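Long-range contact in periplasmic sugar-binding protein (Chloroflexus aurantiacus, PDB 4RXU), which binds D-glucose between its two lobes and probably serves as the periplasmic solute receptor of an ABC-type sugar transporter: residues A[44-55]-A[298-308]. Sequence-based numbering, arbitrary orientation.
Sequences RWIQDETRFREA and KDVRTLVQDAI. With BGC (beta-D-glucopyranose), chain C.
Val304 drops its CG2 methyl onto the middle of the Phe52 ring, a CH-pi contact 3.7 Å from the centroid and 3° off the ring normal, while Ala307 and Ile308 meet the ring at its edge. The other branch, CG1, anti to the backbone N, reaches Ala55 CB. Val304 is thus a knob among Asp48, Arg51, Phe52 and Ala55. One turn earlier Val300 repeats the pattern among Arg44, Gln47, Asp48 and Arg51, its CG1 lying 3.5 Å from Asp48 OD2. These knobs-into-holes join helices 44-55 and 300-308 in one lobe of the periplasmic binding protein fold, their axes 9.2 Å apart at closest approach and crossing at -56°. Towards the outer side, Arg301 CG lies over one face of the Arg51 guanidinium, whose NH2 bonds Tyr357 O.

At the sugar end a bend in the Arg44 chain about CB-CG (chi2 58°) brings its guanidinium side-on to Asp48: NE donates to OD1 at 2.7 Å and NH1 to OD2 at 2.9 Å, each on a syn lone pair. Trp45 covers one face of this group and Leu303 CD2 lies at its edge, so its plane is well fixed. Arg44 NH2, which also forms a salt bridge with Asp118, donates in the guanidinium plane to BGC O3 at 2.9 Å. Lys298 NZ bonds both O2 and O3, and Gln277 as well. Two cationic side chains, one from each segment, thus meet at glucose O3. Replacing Arg44 by a leucine would probably leave O3 with one donor fewer and the Asp48 carboxylate, which also bonds Tyr117, without its charged mate. Asp48 acts as the second-shell residue that orients Arg44; its negative charge, with that of Asp118, probably eases the crowding of positive charge beside the sugar.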
# COMPACT_ATOMS: atom_id res chain seq x y z
N ARG A 44 7.07 -1.93 -5.06
CA ARG A 44 5.73 -2.44 -5.33
C ARG A 44 5.45 -2.47 -6.82
O ARG A 44 4.96 -3.47 -7.33
CB ARG A 44 4.67 -1.61 -4.60
CG ARG A 44 3.23 -1.85 -5.06
CD ARG A 44 2.74 -3.29 -4.94
NE ARG A 44 1.58 -3.45 -5.80
CZ ARG A 44 0.33 -3.08 -5.52
NH1 ARG A 44 -0.60 -3.19 -6.47
NH2 ARG A 44 -0.02 -2.64 -4.32
N TRP A 45 5.78 -1.37 -7.51
CA TRP A 45 5.34 -1.23 -8.91
C TRP A 45 6.10 -2.12 -9.88
O TRP A 45 5.62 -2.38 -10.97
CB TRP A 45 5.30 0.24 -9.39
CG TRP A 45 4.64 1.03 -8.32
CD1 TRP A 45 5.23 1.92 -7.51
CD2 TRP A 45 3.31 0.84 -7.81
NE1 TRP A 45 4.34 2.34 -6.53
CE2 TRP A 45 3.16 1.68 -6.70
CE3 TRP A 45 2.22 0.05 -8.19
CZ2 TRP A 45 1.99 1.74 -5.96
CZ3 TRP A 45 1.06 0.11 -7.47
CH2 TRP A 45 0.95 0.95 -6.37
N ILE A 46 7.26 -2.60 -9.46
CA ILE A 46 7.98 -3.63 -10.20
C ILE A 46 7.17 -4.93 -10.21
O ILE A 46 7.13 -5.63 -11.23
CB ILE A 46 9.39 -3.83 -9.62
CG1 ILE A 46 10.15 -2.49 -9.51
CG2 ILE A 46 10.18 -4.78 -10.50
CD1 ILE A 46 10.32 -1.72 -10.79
N GLN A 47 6.51 -5.25 -9.09
CA GLN A 47 5.64 -6.42 -9.06
C GLN A 47 4.52 -6.27 -10.09
O GLN A 47 4.29 -7.15 -10.93
CB GLN A 47 5.03 -6.65 -7.69
CG GLN A 47 6.01 -6.96 -6.56
CD GLN A 47 5.29 -7.66 -5.41
OE1 GLN A 47 4.60 -8.68 -5.62
NE2 GLN A 47 5.43 -7.12 -4.21
N ASP A 48 3.82 -5.13 -10.06
CA ASP A 48 2.74 -4.94 -11.03
C ASP A 48 3.25 -4.95 -12.47
O ASP A 48 2.61 -5.54 -13.32
CB ASP A 48 1.96 -3.66 -10.76
CG ASP A 48 1.41 -3.62 -9.36
OD1 ASP A 48 2.23 -3.51 -8.44
OD2 ASP A 48 0.16 -3.73 -9.19
N GLU A 49 4.38 -4.30 -12.74
CA GLU A 49 4.97 -4.34 -14.08
C GLU A 49 5.18 -5.78 -14.55
O GLU A 49 4.76 -6.16 -15.63
CB GLU A 49 6.32 -3.58 -14.12
CG GLU A 49 6.93 -3.52 -15.51
CD GLU A 49 8.32 -2.94 -15.49
OE1 GLU A 49 9.02 -3.12 -14.47
OE2 GLU A 49 8.72 -2.33 -16.49
N THR A 50 5.80 -6.58 -13.69
CA THR A 50 6.07 -7.99 -13.98
C THR A 50 4.81 -8.78 -14.22
O THR A 50 4.69 -9.50 -15.21
CB THR A 50 6.87 -8.63 -12.83
OG1 THR A 50 8.18 -8.04 -12.80
CG2 THR A 50 6.94 -10.19 -13.02
N ARG A 51 3.84 -8.59 -13.32
CA ARG A 51 2.61 -9.33 -13.41
C ARG A 51 1.76 -8.89 -14.62
O ARG A 51 1.11 -9.74 -15.25
CB ARG A 51 1.81 -9.21 -12.12
CG ARG A 51 2.54 -9.71 -10.88
CD ARG A 51 2.81 -11.18 -10.93
NE ARG A 51 3.48 -11.63 -9.71
CZ ARG A 51 3.70 -12.91 -9.42
NH1 ARG A 51 3.29 -13.85 -10.26
NH2 ARG A 51 4.33 -13.22 -8.31
N PHE A 52 1.79 -7.59 -14.95
CA PHE A 52 1.11 -7.13 -16.14
C PHE A 52 1.70 -7.80 -17.37
O PHE A 52 0.97 -8.33 -18.21
CB PHE A 52 1.17 -5.60 -16.32
CG PHE A 52 -0.00 -4.87 -15.68
CD1 PHE A 52 -1.30 -5.14 -16.08
CD2 PHE A 52 0.21 -3.93 -14.69
CE1 PHE A 52 -2.37 -4.47 -15.50
CE2 PHE A 52 -0.85 -3.25 -14.13
CZ PHE A 52 -2.13 -3.52 -14.53
N ARG A 53 3.02 -7.73 -17.48
CA ARG A 53 3.71 -8.31 -18.64
C ARG A 53 3.42 -9.80 -18.77
O ARG A 53 3.12 -10.28 -19.86
CB ARG A 53 5.21 -8.07 -18.55
CG ARG A 53 5.55 -6.63 -18.90
CD ARG A 53 7.04 -6.39 -19.04
NE ARG A 53 7.39 -4.98 -18.79
CZ ARG A 53 7.05 -3.94 -19.55
NH1 ARG A 53 6.34 -4.10 -20.66
NH2 ARG A 53 7.42 -2.71 -19.20
N GLU A 54 3.46 -10.52 -17.66
CA GLU A 54 3.11 -11.95 -17.70
C GLU A 54 1.67 -12.19 -18.18
O GLU A 54 1.41 -13.05 -19.01
CB GLU A 54 3.35 -12.61 -16.35
CG GLU A 54 4.85 -12.69 -16.02
CD GLU A 54 5.17 -13.05 -14.58
OE1 GLU A 54 4.25 -13.08 -13.74
OE2 GLU A 54 6.37 -13.27 -14.29
N ALA A 55 0.73 -11.42 -17.66
CA ALA A 55 -0.69 -11.61 -18.01
C ALA A 55 -0.96 -11.22 -19.45
O ALA A 55 -1.70 -11.89 -20.15
CB ALA A 55 -1.60 -10.81 -17.06
N LYS A 298 -0.91 -9.11 -0.75
CA LYS A 298 -1.87 -8.56 -1.70
C LYS A 298 -1.56 -9.18 -3.06
O LYS A 298 -0.51 -8.91 -3.64
CB LYS A 298 -1.77 -7.03 -1.73
CG LYS A 298 -1.70 -6.39 -0.34
CD LYS A 298 -2.04 -4.92 -0.28
CE LYS A 298 -1.17 -4.10 -1.21
NZ LYS A 298 -1.38 -2.65 -0.91
N ASP A 299 -2.43 -10.08 -3.53
CA ASP A 299 -2.11 -10.88 -4.70
C ASP A 299 -2.22 -10.02 -5.94
O ASP A 299 -3.30 -9.83 -6.50
CB ASP A 299 -3.02 -12.12 -4.75
CG ASP A 299 -2.56 -13.15 -5.75
OD1 ASP A 299 -1.83 -12.78 -6.71
OD2 ASP A 299 -2.93 -14.33 -5.57
N VAL A 300 -1.08 -9.49 -6.36
CA VAL A 300 -0.98 -8.64 -7.54
C VAL A 300 -1.44 -9.34 -8.81
O VAL A 300 -1.89 -8.70 -9.75
CB VAL A 300 0.45 -8.06 -7.67
CG1 VAL A 300 0.59 -7.24 -8.95
CG2 VAL A 300 0.80 -7.17 -6.48
N ARG A 301 -1.36 -10.67 -8.86
CA ARG A 301 -1.93 -11.37 -10.01
C ARG A 301 -3.43 -11.10 -10.17
O ARG A 301 -3.93 -10.93 -11.28
CB ARG A 301 -1.71 -12.89 -9.91
CG ARG A 301 -0.26 -13.29 -9.74
CD ARG A 301 -0.11 -14.76 -9.47
NE ARG A 301 -0.74 -15.14 -8.21
CZ ARG A 301 -0.77 -16.36 -7.72
NH1 ARG A 301 -0.20 -17.37 -8.39
NH2 ARG A 301 -1.39 -16.58 -6.56
N THR A 302 -4.13 -11.05 -9.04
CA THR A 302 -5.56 -10.78 -9.07
C THR A 302 -5.84 -9.33 -9.48
O THR A 302 -6.75 -9.07 -10.25
CB THR A 302 -6.22 -11.07 -7.72
OG1 THR A 302 -5.90 -12.41 -7.33
CG2 THR A 302 -7.75 -10.90 -7.77
N LEU A 303 -5.06 -8.40 -8.94
CA LEU A 303 -5.27 -6.99 -9.22
C LEU A 303 -5.07 -6.75 -10.72
O LEU A 303 -5.89 -6.09 -11.38
CB LEU A 303 -4.30 -6.14 -8.40
CG LEU A 303 -4.76 -4.69 -8.20
CD1 LEU A 303 -5.87 -4.60 -7.17
CD2 LEU A 303 -3.61 -3.79 -7.80
N VAL A 304 -3.99 -7.30 -11.26
CA VAL A 304 -3.68 -7.16 -12.67
C VAL A 304 -4.80 -7.74 -13.52
O VAL A 304 -5.26 -7.11 -14.48
CB VAL A 304 -2.32 -7.83 -12.98
CG1 VAL A 304 -2.20 -8.22 -14.45
CG2 VAL A 304 -1.18 -6.91 -12.54
N GLN A 305 -5.23 -8.96 -13.21
CA GLN A 305 -6.28 -9.59 -14.02
C GLN A 305 -7.59 -8.82 -13.93
O GLN A 305 -8.28 -8.68 -14.92
CB GLN A 305 -6.49 -11.06 -13.66
CG GLN A 305 -6.98 -11.90 -14.85
CD GLN A 305 -5.94 -12.01 -15.96
OE1 GLN A 305 -4.74 -12.20 -15.71
NE2 GLN A 305 -6.40 -11.89 -17.19
N ASP A 306 -7.91 -8.32 -12.74
CA ASP A 306 -9.13 -7.50 -12.56
C ASP A 306 -9.10 -6.29 -13.46
O ASP A 306 -10.09 -5.95 -14.10
CB ASP A 306 -9.31 -7.10 -11.10
CG ASP A 306 -9.91 -8.20 -10.26
OD1 ASP A 306 -10.35 -9.24 -10.81
OD2 ASP A 306 -9.95 -7.98 -9.03
N ALA A 307 -7.93 -5.67 -13.56
CA ALA A 307 -7.76 -4.49 -14.44
C ALA A 307 -7.85 -4.85 -15.92
O ALA A 307 -8.45 -4.13 -16.72
CB ALA A 307 -6.44 -3.80 -14.15
N ILE A 308 -7.21 -5.94 -16.29
CA ILE A 308 -7.23 -6.37 -17.69
C ILE A 308 -8.68 -6.73 -18.06
O ILE A 308 -9.19 -6.32 -19.11
CB ILE A 308 -6.27 -7.54 -17.95
CG1 ILE A 308 -4.81 -7.08 -17.79
CG2 ILE A 308 -6.50 -8.11 -19.36
CD1 ILE A 308 -3.81 -8.22 -17.70
C2 BGC C . 0.53 0.37 -2.37
C3 BGC C . 1.45 -0.47 -1.51
C4 BGC C . 2.88 0.03 -1.66
C5 BGC C . 2.96 1.54 -1.42
C6 BGC C . 4.33 2.12 -1.72
C1 BGC C . 0.71 1.79 -1.85
O1 BGC C . -0.24 2.68 -2.36
O2 BGC C . -0.81 -0.09 -2.23
O3 BGC C . 1.33 -1.82 -1.93
O4 BGC C . 3.69 -0.59 -0.65
O5 BGC C . 2.01 2.22 -2.21
O6 BGC C . 4.81 1.73 -3.00
O HOH W 1 -3.79 -13.25 -18.97